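Local coordinates for protein EreC (Klebsiella pneumoniae, PDB 6XCQ) that is an esterase of macrolide resistance that probably inactivates erythromycin by hydrolysing the ester of its lactone ring, at residues A[305-317]-A[408-422]. The protein carries 1 engineered substitution. Residues are numbered along the deposited sequence; the frame is centred on the assembly and turned at random.
Sequences AHNNNLQKTPVSF and SQSASVETNLSEAFD. Engineered in segment 305-317: Asn309 (natural residue His).
Phe421 brings the CZ corner of its ring to 3.6 Å from Gln311 CB, with ring and amide planes 71° apart; its edge also meets the carbonyl oxygen of Asn307. Just past helix 417-420, phenylalanine suits this buried place beside the end of helix 307-310, where a flat ring can touch both, while the long Gln311 reaches on to Val413 and gives an N-H to Thr313 OG1. That hydroxyl shares a 2.6 Å hydrogen bond with Thr415 OG1, and threonine suits position 313 because it adds a methyl, CG2, that packs on Glu419 CB. Beside them, Lys312 N donates to Ala420 O, and the lysine chain, bent at chi3 (-71°), carries NZ to within 2.6 Å of Asp422 OD2 in a salt bridge; NZ approaches from above the carboxylate plane, and Ala340 N also bonds OD2. Strands 315-317 and 411-414 run roughly antiparallel, bridged by waters rather than by direct backbone bonds.

At the far end, Ser408 OG donates to Asn308 OD1, and Phe317 CE1 comes edge-on to Ser408 O. His306 uses both ring nitrogens: ND1 caps helix 307-310 by accepting from Asn308 N, and NE2 donates to a lone pair of Gln409 OE1 at 2.8 Å. His70 packs edge-to-face on His306, and its N also bonds Gln409 OE1. In this engineered form, a weak bond from His306 N to OD1 of Asn309, naturally histidine, completes a capping box, the N-terminal helix motif, here following strand 301-304 of the central mixed sheet.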
loop_
_atom_site.group_PDB
_atom_site.type_symbol
_atom_site.label_atom_id
_atom_site.label_comp_id
_atom_site.label_asym_id
_atom_site.label_seq_id
_atom_site.Cartn_x
_atom_site.Cartn_y
_atom_site.Cartn_z
ATOM N N ALA A 305 -2.603 -3.544 -0.725
ATOM C CA ALA A 305 -2.107 -3.014 0.533
ATOM C C ALA A 305 -2.437 -4.003 1.646
ATOM O O ALA A 305 -3.129 -4.997 1.430
ATOM C CB ALA A 305 -2.688 -1.623 0.813
ATOM N N HIS A 306 -1.931 -3.727 2.842
ATOM C CA HIS A 306 -2.165 -4.618 3.977
ATOM C C HIS A 306 -3.646 -4.588 4.366
ATOM O O HIS A 306 -4.339 -3.591 4.128
ATOM C CB HIS A 306 -1.286 -4.183 5.155
ATOM C CG HIS A 306 -1.086 -5.238 6.204
ATOM N ND1 HIS A 306 -2.004 -5.473 7.200
ATOM C CD2 HIS A 306 -0.062 -6.099 6.425
ATOM C CE1 HIS A 306 -1.559 -6.435 7.993
ATOM N NE2 HIS A 306 -0.379 -6.829 7.549
ATOM N N ASN A 307 -4.139 -5.704 4.943
ATOM C CA ASN A 307 -5.471 -5.724 5.564
ATOM C C ASN A 307 -5.694 -4.490 6.431
ATOM O O ASN A 307 -6.756 -3.858 6.379
ATOM C CB ASN A 307 -5.666 -6.970 6.445
ATOM C CG ASN A 307 -5.893 -8.252 5.652
ATOM O OD1 ASN A 307 -5.863 -8.266 4.420
ATOM N ND2 ASN A 307 -6.122 -9.348 6.377
ATOM N N ASN A 308 -4.705 -4.159 7.268
ATOM C CA ASN A 308 -4.837 -3.025 8.177
ATOM C C ASN A 308 -4.998 -1.698 7.436
ATOM O O ASN A 308 -5.544 -0.751 8.012
ATOM C CB ASN A 308 -3.626 -2.936 9.107
ATOM C CG ASN A 308 -3.500 -4.138 10.033
ATOM O OD1 ASN A 308 -4.301 -5.059 9.990
ATOM N ND2 ASN A 308 -2.474 -4.130 10.864
ATOM N N ASN A 309 -4.524 -1.591 6.191
ATOM C CA ASN A 309 -4.727 -0.341 5.460
ATOM C C ASN A 309 -6.068 -0.328 4.732
ATOM O O ASN A 309 -6.708 0.724 4.638
ATOM C CB ASN A 309 -3.615 -0.092 4.426
ATOM C CG ASN A 309 -2.224 -0.071 5.030
ATOM O OD1 ASN A 309 -1.400 -0.929 4.726
ATOM N ND2 ASN A 309 -1.944 0.935 5.850
ATOM N N LEU A 310 -6.496 -1.474 4.207
ATOM C CA LEU A 310 -7.737 -1.547 3.449
ATOM C C LEU A 310 -8.972 -1.519 4.336
ATOM O O LEU A 310 -10.060 -1.188 3.845
ATOM C CB LEU A 310 -7.766 -2.828 2.611
ATOM C CG LEU A 310 -6.682 -3.051 1.553
ATOM C CD1 LEU A 310 -6.935 -4.392 0.901
ATOM C CD2 LEU A 310 -6.711 -1.965 0.508
ATOM N N GLN A 311 -8.825 -1.894 5.607
ATOM C CA GLN A 311 -9.941 -1.982 6.548
ATOM C C GLN A 311 -10.742 -0.686 6.556
ATOM O O GLN A 311 -10.178 0.398 6.422
ATOM C CB GLN A 311 -9.384 -2.269 7.948
ATOM C CG GLN A 311 -10.417 -2.605 9.008
ATOM C CD GLN A 311 -9.785 -3.161 10.266
ATOM O OE1 GLN A 311 -8.935 -4.061 10.218
ATOM N NE2 GLN A 311 -10.190 -2.623 11.404
ATOM N N LYS A 312 -12.068 -0.788 6.681
ATOM C CA LYS A 312 -12.902 0.411 6.590
ATOM C C LYS A 312 -13.330 0.950 7.950
ATOM O O LYS A 312 -14.033 1.959 8.006
ATOM C CB LYS A 312 -14.132 0.134 5.712
ATOM C CG LYS A 312 -13.763 -0.359 4.305
ATOM C CD LYS A 312 -14.967 -0.492 3.364
ATOM C CE LYS A 312 -15.878 -1.641 3.736
ATOM N NZ LYS A 312 -16.882 -1.904 2.645
ATOM N N THR A 313 -12.912 0.317 9.037
ATOM C CA THR A 313 -13.225 0.736 10.401
ATOM C C THR A 313 -11.915 0.967 11.147
ATOM O O THR A 313 -10.857 0.518 10.670
ATOM C CB THR A 313 -14.055 -0.340 11.100
ATOM O OG1 THR A 313 -13.278 -1.546 11.151
ATOM C CG2 THR A 313 -15.387 -0.575 10.365
ATOM N N PRO A 314 -11.929 1.632 12.309
ATOM C CA PRO A 314 -10.668 1.912 13.004
ATOM C C PRO A 314 -9.901 0.649 13.373
ATOM O O PRO A 314 -10.476 -0.371 13.781
ATOM C CB PRO A 314 -11.119 2.677 14.254
ATOM C CG PRO A 314 -12.366 3.358 13.821
ATOM C CD PRO A 314 -13.053 2.366 12.931
ATOM N N VAL A 315 -8.578 0.750 13.251
ATOM C CA VAL A 315 -7.652 -0.356 13.444
ATOM C C VAL A 315 -6.964 -0.184 14.789
ATOM O O VAL A 315 -6.401 0.882 15.078
ATOM C CB VAL A 315 -6.612 -0.401 12.310
ATOM C CG1 VAL A 315 -5.579 -1.499 12.566
ATOM C CG2 VAL A 315 -7.292 -0.589 10.947
ATOM N N SER A 316 -7.030 -1.210 15.626
ATOM C CA SER A 316 -6.208 -1.277 16.830
ATOM C C SER A 316 -5.189 -2.392 16.653
ATOM O O SER A 316 -5.563 -3.563 16.535
ATOM C CB SER A 316 -7.038 -1.527 18.083
ATOM O OG SER A 316 -6.158 -1.772 19.168
ATOM N N PHE A 317 -3.908 -2.030 16.649
ATOM C CA PHE A 317 -2.854 -2.990 16.355
ATOM C C PHE A 317 -1.524 -2.501 16.921
ATOM O O PHE A 317 -1.233 -1.301 16.889
ATOM C CB PHE A 317 -2.753 -3.201 14.841
ATOM C CG PHE A 317 -1.737 -4.222 14.429
ATOM C CD1 PHE A 317 -2.057 -5.565 14.420
ATOM C CD2 PHE A 317 -0.471 -3.835 14.020
ATOM C CE1 PHE A 317 -1.127 -6.508 14.021
ATOM C CE2 PHE A 317 0.466 -4.773 13.626
ATOM C CZ PHE A 317 0.137 -6.108 13.628
ATOM N N SER A 408 -3.689 -10.709 12.053
ATOM C CA SER A 408 -3.001 -9.613 11.391
ATOM C C SER A 408 -1.562 -9.682 11.877
ATOM O O SER A 408 -1.319 -9.571 13.082
ATOM C CB SER A 408 -3.669 -8.277 11.734
ATOM O OG SER A 408 -2.932 -7.172 11.245
ATOM N N GLN A 409 -0.628 -9.920 10.963
ATOM C CA GLN A 409 0.769 -10.248 11.325
ATOM C C GLN A 409 0.709 -11.460 12.261
ATOM O O GLN A 409 -0.083 -12.380 12.013
ATOM C CB GLN A 409 1.478 -9.029 11.895
ATOM C CG GLN A 409 1.646 -7.873 10.909
ATOM C CD GLN A 409 2.392 -8.269 9.650
ATOM O OE1 GLN A 409 1.887 -8.076 8.550
ATOM N NE2 GLN A 409 3.624 -8.795 9.805
ATOM N N SER A 410 1.487 -11.491 13.343
ATOM C CA SER A 410 1.413 -12.581 14.310
ATOM C C SER A 410 0.394 -12.319 15.411
ATOM O O SER A 410 0.330 -13.093 16.368
ATOM C CB SER A 410 2.790 -12.856 14.931
ATOM O OG SER A 410 3.282 -11.735 15.635
ATOM N N ALA A 411 -0.424 -11.274 15.276
ATOM C CA ALA A 411 -1.461 -10.961 16.251
ATOM C C ALA A 411 -2.839 -11.058 15.602
ATOM O O ALA A 411 -3.015 -11.823 14.650
ATOM C CB ALA A 411 -1.226 -9.565 16.844
ATOM N N SER A 412 -3.820 -10.315 16.130
ATOM C CA SER A 412 -5.144 -10.169 15.527
ATOM C C SER A 412 -5.649 -8.741 15.714
ATOM O O SER A 412 -5.184 -8.009 16.585
ATOM C CB SER A 412 -6.184 -11.149 16.113
ATOM O OG SER A 412 -5.861 -12.504 15.842
ATOM N N VAL A 413 -6.603 -8.345 14.876
ATOM C CA VAL A 413 -7.367 -7.122 15.084
ATOM C C VAL A 413 -8.794 -7.539 15.405
ATOM O O VAL A 413 -9.249 -8.609 14.995
ATOM C CB VAL A 413 -7.336 -6.159 13.869
ATOM C CG1 VAL A 413 -5.905 -5.847 13.472
ATOM C CG2 VAL A 413 -8.110 -6.734 12.695
ATOM N N GLU A 414 -9.499 -6.700 16.151
ATOM C CA GLU A 414 -10.901 -6.931 16.472
ATOM C C GLU A 414 -11.726 -5.755 15.986
ATOM O O GLU A 414 -11.348 -4.600 16.188
ATOM C CB GLU A 414 -11.107 -7.120 17.974
ATOM C CG GLU A 414 -12.578 -7.082 18.382
ATOM C CD GLU A 414 -12.855 -7.743 19.735
ATOM O OE1 GLU A 414 -11.892 -7.909 20.530
ATOM O OE2 GLU A 414 -14.040 -8.093 19.993
ATOM N N THR A 415 -12.865 -6.048 15.367
ATOM C CA THR A 415 -13.693 -5.006 14.771
ATOM C C THR A 415 -15.039 -5.639 14.432
ATOM O O THR A 415 -15.278 -6.824 14.706
ATOM C CB THR A 415 -12.992 -4.406 13.540
ATOM O OG1 THR A 415 -13.681 -3.228 13.090
ATOM C CG2 THR A 415 -12.936 -5.427 12.442
ATOM N N ASN A 416 -15.927 -4.833 13.863
ATOM C CA ASN A 416 -17.137 -5.337 13.216
ATOM C C ASN A 416 -16.753 -5.698 11.793
ATOM O O ASN A 416 -16.580 -4.812 10.948
ATOM C CB ASN A 416 -18.257 -4.298 13.228
ATOM C CG ASN A 416 -19.543 -4.801 12.579
ATOM O OD1 ASN A 416 -19.534 -5.457 11.531
ATOM N ND2 ASN A 416 -20.663 -4.490 13.207
ATOM N N LEU A 417 -16.650 -6.997 11.515
ATOM C CA LEU A 417 -16.090 -7.428 10.242
ATOM C C LEU A 417 -17.048 -7.222 9.071
ATOM O O LEU A 417 -16.588 -7.164 7.926
ATOM C CB LEU A 417 -15.632 -8.893 10.336
ATOM C CG LEU A 417 -14.421 -9.071 11.264
ATOM C CD1 LEU A 417 -14.313 -10.507 11.756
ATOM C CD2 LEU A 417 -13.112 -8.649 10.589
ATOM N N SER A 418 -18.354 -7.106 9.316
ATOM C CA SER A 418 -19.269 -6.758 8.228
ATOM C C SER A 418 -19.051 -5.324 7.758
ATOM O O SER A 418 -19.192 -5.022 6.565
ATOM C CB SER A 418 -20.720 -6.951 8.668
ATOM O OG SER A 418 -21.012 -6.166 9.813
ATOM N N GLU A 419 -18.721 -4.427 8.679
ATOM C CA GLU A 419 -18.437 -3.049 8.308
ATOM C C GLU A 419 -17.000 -2.872 7.845
ATOM O O GLU A 419 -16.712 -1.960 7.061
ATOM C CB GLU A 419 -18.696 -2.146 9.507
ATOM C CG GLU A 419 -20.118 -2.236 10.008
ATOM C CD GLU A 419 -20.491 -1.034 10.820
ATOM O OE1 GLU A 419 -21.551 -0.433 10.543
ATOM O OE2 GLU A 419 -19.713 -0.696 11.742
ATOM N N ALA A 420 -16.092 -3.724 8.328
ATOM C CA ALA A 420 -14.666 -3.531 8.096
ATOM C C ALA A 420 -14.243 -3.988 6.707
ATOM O O ALA A 420 -13.407 -3.337 6.068
ATOM C CB ALA A 420 -13.866 -4.276 9.167
ATOM N N PHE A 421 -14.793 -5.106 6.226
ATOM C CA PHE A 421 -14.433 -5.652 4.924
ATOM C C PHE A 421 -15.692 -6.085 4.194
ATOM O O PHE A 421 -16.714 -6.380 4.814
ATOM C CB PHE A 421 -13.468 -6.842 5.070
ATOM C CG PHE A 421 -12.178 -6.468 5.725
ATOM C CD1 PHE A 421 -11.161 -5.865 4.983
ATOM C CD2 PHE A 421 -11.996 -6.658 7.082
ATOM C CE1 PHE A 421 -9.967 -5.501 5.591
ATOM C CE2 PHE A 421 -10.805 -6.287 7.687
ATOM C CZ PHE A 421 -9.794 -5.700 6.928
ATOM N N ASP A 422 -15.600 -6.144 2.864
ATOM C CA ASP A 422 -16.702 -6.649 2.053
ATOM C C ASP A 422 -16.627 -8.154 1.840
ATOM O O ASP A 422 -17.675 -8.799 1.741
ATOM C CB ASP A 422 -16.737 -5.948 0.694
ATOM C CG ASP A 422 -17.055 -4.458 0.811
ATOM O OD1 ASP A 422 -18.249 -4.102 0.906
ATOM O OD2 ASP A 422 -16.102 -3.649 0.845
HETATM O O HOH W 1 -18.402 -3.869 4.173
HETATM O O HOH W 2 -9.526 -2.959 14.664
HETATM O O HOH W 3 -12.834 -1.064 14.589
HETATM O O HOH W 4 -7.999 -4.619 17.058
#